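Local structure of uncharacterized protein (Starkeya novella, 5I20) at residues Glu148-Pro151 and Gly152-Ala156; Leu254-Ala258 and Gly259-Pro263. The protein exports amino acids of many kinds, among them L-threonine, L-methionine and L-lysine, across the bacterial inner membrane through a large central substrate-binding cavity. All coordinates share one frame; numbering follows the deposited sequence.

Contact 1: residues Glu148-Pro151 and Gly152-Ala156; sequences EYVP and GYLAA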
loop_
_atom_site.group_PDB
_atom_site.type_symbol
_atom_site.label_atom_id
_atom_site.label_comp_id
_atom_site.label_asym_id
_atom_site.label_seq_id
_atom_site.Cartn_x
_atom_site.Cartn_y
_atom_site.Cartn_z
ATOM N N GLU A 148 -8.524 5.373 24.725
ATOM C CA GLU A 148 -7.482 6.395 24.716
ATOM C C GLU A 148 -6.696 6.391 23.405
ATOM O O GLU A 148 -5.975 7.338 23.107
ATOM C CB GLU A 148 -6.530 6.215 25.904
ATOM C CG GLU A 148 -5.887 4.840 26.017
ATOM C CD GLU A 148 -6.727 3.865 26.823
ATOM O OE1 GLU A 148 -7.972 3.925 26.731
ATOM O OE2 GLU A 148 -6.140 3.039 27.555
ATOM N N TYR A 149 -6.847 5.329 22.622
ATOM C CA TYR A 149 -6.126 5.207 21.360
ATOM C C TYR A 149 -6.989 5.603 20.160
ATOM O O TYR A 149 -6.538 5.529 19.018
ATOM C CB TYR A 149 -5.611 3.778 21.184
ATOM C CG TYR A 149 -4.631 3.345 22.250
ATOM C CD1 TYR A 149 -3.628 4.201 22.684
ATOM C CD2 TYR A 149 -4.715 2.084 22.831
ATOM C CE1 TYR A 149 -2.729 3.812 23.666
ATOM C CE2 TYR A 149 -3.823 1.687 23.814
ATOM C CZ TYR A 149 -2.833 2.554 24.226
ATOM O OH TYR A 149 -1.944 2.162 25.199
ATOM N N VAL A 150 -8.219 6.036 20.432
ATOM C CA VAL A 150 -9.174 6.423 19.389
ATOM C C VAL A 150 -8.646 7.476 18.396
ATOM O O VAL A 150 -8.896 7.354 17.195
ATOM C CB VAL A 150 -10.501 6.930 20.015
ATOM C CG1 VAL A 150 -11.350 7.675 18.985
ATOM C CG2 VAL A 150 -11.285 5.761 20.597
ATOM N N PRO A 151 -7.913 8.503 18.874
ATOM C CA PRO A 151 -7.345 9.416 17.872
ATOM C C PRO A 151 -6.437 8.718 16.861
ATOM O O PRO A 151 -6.398 9.120 15.697
ATOM C CB PRO A 151 -6.548 10.409 18.722
ATOM C CG PRO A 151 -7.278 10.449 20.004
ATOM C CD PRO A 151 -7.738 9.034 20.241
ATOM N N GLY A 152 -5.728 7.682 17.301
ATOM C CA GLY A 152 -4.865 6.919 16.421
ATOM C C GLY A 152 -5.641 6.065 15.441
ATOM O O GLY A 152 -5.242 5.916 14.287
ATOM N N TYR A 153 -6.753 5.498 15.897
ATOM C CA TYR A 153 -7.594 4.679 15.030
ATOM C C TYR A 153 -8.192 5.531 13.916
ATOM O O TYR A 153 -8.287 5.094 12.768
ATOM C CB TYR A 153 -8.712 4.004 15.828
ATOM C CG TYR A 153 -8.255 3.190 17.019
ATOM C CD1 TYR A 153 -7.034 2.524 17.015
ATOM C CD2 TYR A 153 -9.055 3.084 18.149
ATOM C CE1 TYR A 153 -6.623 1.776 18.112
ATOM C CE2 TYR A 153 -8.655 2.343 19.244
ATOM C CZ TYR A 153 -7.442 1.690 19.221
ATOM O OH TYR A 153 -7.053 0.957 20.319
ATOM N N LEU A 154 -8.593 6.752 14.261
ATOM C CA LEU A 154 -9.168 7.677 13.288
ATOM C C LEU A 154 -8.127 8.086 12.251
ATOM O O LEU A 154 -8.411 8.118 11.053
ATOM C CB LEU A 154 -9.740 8.912 13.989
ATOM C CG LEU A 154 -10.897 8.650 14.957
ATOM C CD1 LEU A 154 -11.336 9.936 15.642
ATOM C CD2 LEU A 154 -12.067 7.994 14.238
ATOM N N ALA A 155 -6.922 8.395 12.721
ATOM C CA ALA A 155 -5.804 8.688 11.831
ATOM C C ALA A 155 -5.545 7.498 10.912
ATOM O O ALA A 155 -5.345 7.659 9.707
ATOM C CB ALA A 155 -4.557 9.027 12.633
ATOM N N ALA A 156 -5.561 6.303 11.491
ATOM C CA ALA A 156 -5.377 5.080 10.717
ATOM C C ALA A 156 -6.513 4.897 9.711
ATOM O O ALA A 156 -6.296 4.406 8.602
ATOM C CB ALA A 156 -5.278 3.872 11.642
#
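Tyr153 folds its ring back over the start of its own helix and meets Tyr149, one turn earlier. With CG anti to the carbonyl carbon (chi1 -54°), the ring runs back along the chain until Tyr149 O sits over the centre of one face, 3.4 Å above the plane. Beyond that oxygen, CZ of Tyr153 touches CB of Tyr149 at 3.4 Å, and its hydroxyl arrives at the edge of the Tyr149 ring, near the ring plane, so the hydroxyl end of Tyr153 meets both CB and the ring edge of Tyr149.

Tyr149 O also accepts backbone N-H groups from the first turn of the helix. Tyr153 N donates to it at 3.1 Å, lying in the carbonyl plane, and Gly152 N adds a weak bond. Two i to i+4 bonds follow: Leu154 N reaches Val150 O at 3.0 Å with an N-H...O angle of 161°, and Ala155 N bonds to Pro151 O. Proline suits this first turn because its nitrogen, which has no hydrogen, is not asked to donate here, while its ring restricts phi to values a helix can use. Val150 and Leu154 lie side by side on the surface, CG1 of Val150 4.0 Å from CD1 of Leu154, where apolar side chains may face lipid.

The Tyr153 hydroxyl accepts a hydrogen bond from Ala146 N and makes a weak one with Glu93 OE2. With an alanine here, Ala146 N would probably lose this partner and a gap would open where the ring lies against Tyr149 O and CB. Helix 150-169 begins at the periplasmic side against the end of helix 65-88: Pro151 touches Leu88, the small Ala155 and Ala156 pack on Ala85, and both tyrosines reach the following loop at Ala89.

Contact 2: residues Leu254-Ala258 and Gly259-Pro263; sequences LLVVA and GFAAP
Leu255 O gathers the backbone N-H groups of the chain as it leaves the helix. Phe260 N comes closest, at 2.7 Å, tilted 21° from the carbonyl plane, and Ala261 N follows at 3.1 Å from well above that plane. Gly259 N lies between two acceptors and bonds weakly to each, Leu255 O and Val256 O. A further contact is made by carbon: the CA-H of Val256 points almost straight at Ala261 O, with CA and O 3.3 Å apart, and brings the departing loop alongside the last turn.

The bond from Phe260 N to Leu255 O, with that from Gly259 N to Val256 O, makes a Schellman motif, a common way of ending a helix. Gly259 is its C-prime residue, with a phi of +100°. At these backbone angles a beta carbon would collide with Ala258 O, and glycine has none.

Apolar contacts flank the turn. Ala261 puts its methyl CB 3.7 Å from CB of Leu255 and 3.9 Å from CG2 of Val256; a small side chain fits so near the helix. Leu255 and Phe260 cross at about a right angle, CD2 of the leucine meeting the edge of the ring at Phe260 CD2, 4.2 Å away. Farther along, Val256 sets CG1 anti to its backbone nitrogen (chi1 173°) and touches the Pro263 ring at CG, 4.0 Å off, and a bound monoolein lies about 4 Å from the Pro263 side chain, on this periplasmic loop before helix 265-282.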
loop_
_atom_site.group_PDB
_atom_site.type_symbol
_atom_site.label_atom_id
_atom_site.label_comp_id
_atom_site.label_asym_id
_atom_site.label_seq_id
_atom_site.Cartn_x
_atom_site.Cartn_y
_atom_site.Cartn_z
ATOM N N LEU A 254 7.105 -14.451 4.360
ATOM C CA LEU A 254 8.486 -14.035 4.140
ATOM C C LEU A 254 9.284 -14.095 5.433
ATOM O O LEU A 254 10.410 -14.588 5.453
ATOM C CB LEU A 254 8.546 -12.624 3.556
ATOM C CG LEU A 254 8.345 -12.499 2.046
ATOM C CD1 LEU A 254 8.383 -11.036 1.624
ATOM C CD2 LEU A 254 9.403 -13.301 1.301
ATOM N N LEU A 255 8.689 -13.589 6.509
ATOM C CA LEU A 255 9.321 -13.602 7.822
ATOM C C LEU A 255 9.555 -15.026 8.322
ATOM O O LEU A 255 10.582 -15.309 8.941
ATOM C CB LEU A 255 8.472 -12.827 8.830
ATOM C CG LEU A 255 8.254 -11.344 8.529
ATOM C CD1 LEU A 255 7.399 -10.703 9.607
ATOM C CD2 LEU A 255 9.588 -10.624 8.399
ATOM N N VAL A 256 8.606 -15.919 8.049
ATOM C CA VAL A 256 8.746 -17.319 8.444
ATOM C C VAL A 256 9.903 -17.970 7.693
ATOM O O VAL A 256 10.720 -18.682 8.282
ATOM C CB VAL A 256 7.450 -18.123 8.193
ATOM C CG1 VAL A 256 7.680 -19.604 8.457
ATOM C CG2 VAL A 256 6.319 -17.601 9.065
ATOM N N VAL A 257 9.977 -17.709 6.392
ATOM C CA VAL A 257 11.066 -18.223 5.568
ATOM C C VAL A 257 12.387 -17.553 5.948
ATOM O O VAL A 257 13.437 -18.196 5.952
ATOM C CB VAL A 257 10.780 -18.014 4.060
ATOM C CG1 VAL A 257 12.009 -18.340 3.222
ATOM C CG2 VAL A 257 9.599 -18.867 3.624
ATOM N N ALA A 258 12.332 -16.268 6.283
ATOM C CA ALA A 258 13.535 -15.543 6.686
ATOM C C ALA A 258 14.029 -16.017 8.050
ATOM O O ALA A 258 15.211 -15.890 8.370
ATOM C CB ALA A 258 13.276 -14.046 6.707
ATOM N N GLY A 259 13.116 -16.559 8.850
ATOM C CA GLY A 259 13.461 -17.072 10.165
ATOM C C GLY A 259 13.105 -16.113 11.284
ATOM O O GLY A 259 13.461 -16.338 12.440
ATOM N N PHE A 260 12.399 -15.043 10.941
ATOM C CA PHE A 260 12.016 -14.026 11.914
ATOM C C PHE A 260 10.663 -14.328 12.546
ATOM O O PHE A 260 10.280 -13.716 13.544
ATOM C CB PHE A 260 11.981 -12.645 11.257
ATOM C CG PHE A 260 13.331 -12.126 10.856
ATOM C CD1 PHE A 260 14.481 -12.595 11.472
ATOM C CD2 PHE A 260 13.451 -11.166 9.866
ATOM C CE1 PHE A 260 15.724 -12.116 11.106
ATOM C CE2 PHE A 260 14.691 -10.684 9.495
ATOM C CZ PHE A 260 15.829 -11.160 10.116
ATOM N N ALA A 261 9.937 -15.268 11.954
ATOM C CA ALA A 261 8.627 -15.648 12.459
ATOM C C ALA A 261 8.451 -17.156 12.392
ATOM O O ALA A 261 9.210 -17.850 11.714
ATOM C CB ALA A 261 7.528 -14.947 11.678
ATOM N N ALA A 262 7.446 -17.657 13.097
ATOM C CA ALA A 262 7.190 -19.087 13.157
ATOM C C ALA A 262 5.877 -19.432 12.466
ATOM O O ALA A 262 4.961 -18.612 12.421
ATOM C CB ALA A 262 7.169 -19.561 14.608
ATOM N N PRO A 263 5.786 -20.651 11.916
ATOM C CA PRO A 263 4.524 -21.133 11.345
ATOM C C PRO A 263 3.433 -21.198 12.411
ATOM O O PRO A 263 3.722 -21.604 13.538
ATOM C CB PRO A 263 4.872 -22.538 10.840
ATOM C CG PRO A 263 6.362 -22.565 10.729
ATOM C CD PRO A 263 6.875 -21.637 11.782
#

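In the fold
Contact 1 comes first along the chain and contact 2 about a hundred residues later. Their centres are about 30 Å apart and their nearest atoms about 19 Å, so they do not touch. Both belong to the second EamA-like region of the chain, and both stand where the chain passes between membrane and periplasm, but in opposite senses: residues 148-156 enter helix 150-169, whereas residues 254-263 leave helix 246-258 for the short loop before helix 265-282. One is thus a helix start and the other a helix end on the same side of the membrane, at separate points of the basket-shaped, pseudo-symmetric transporter that surrounds the central cavity.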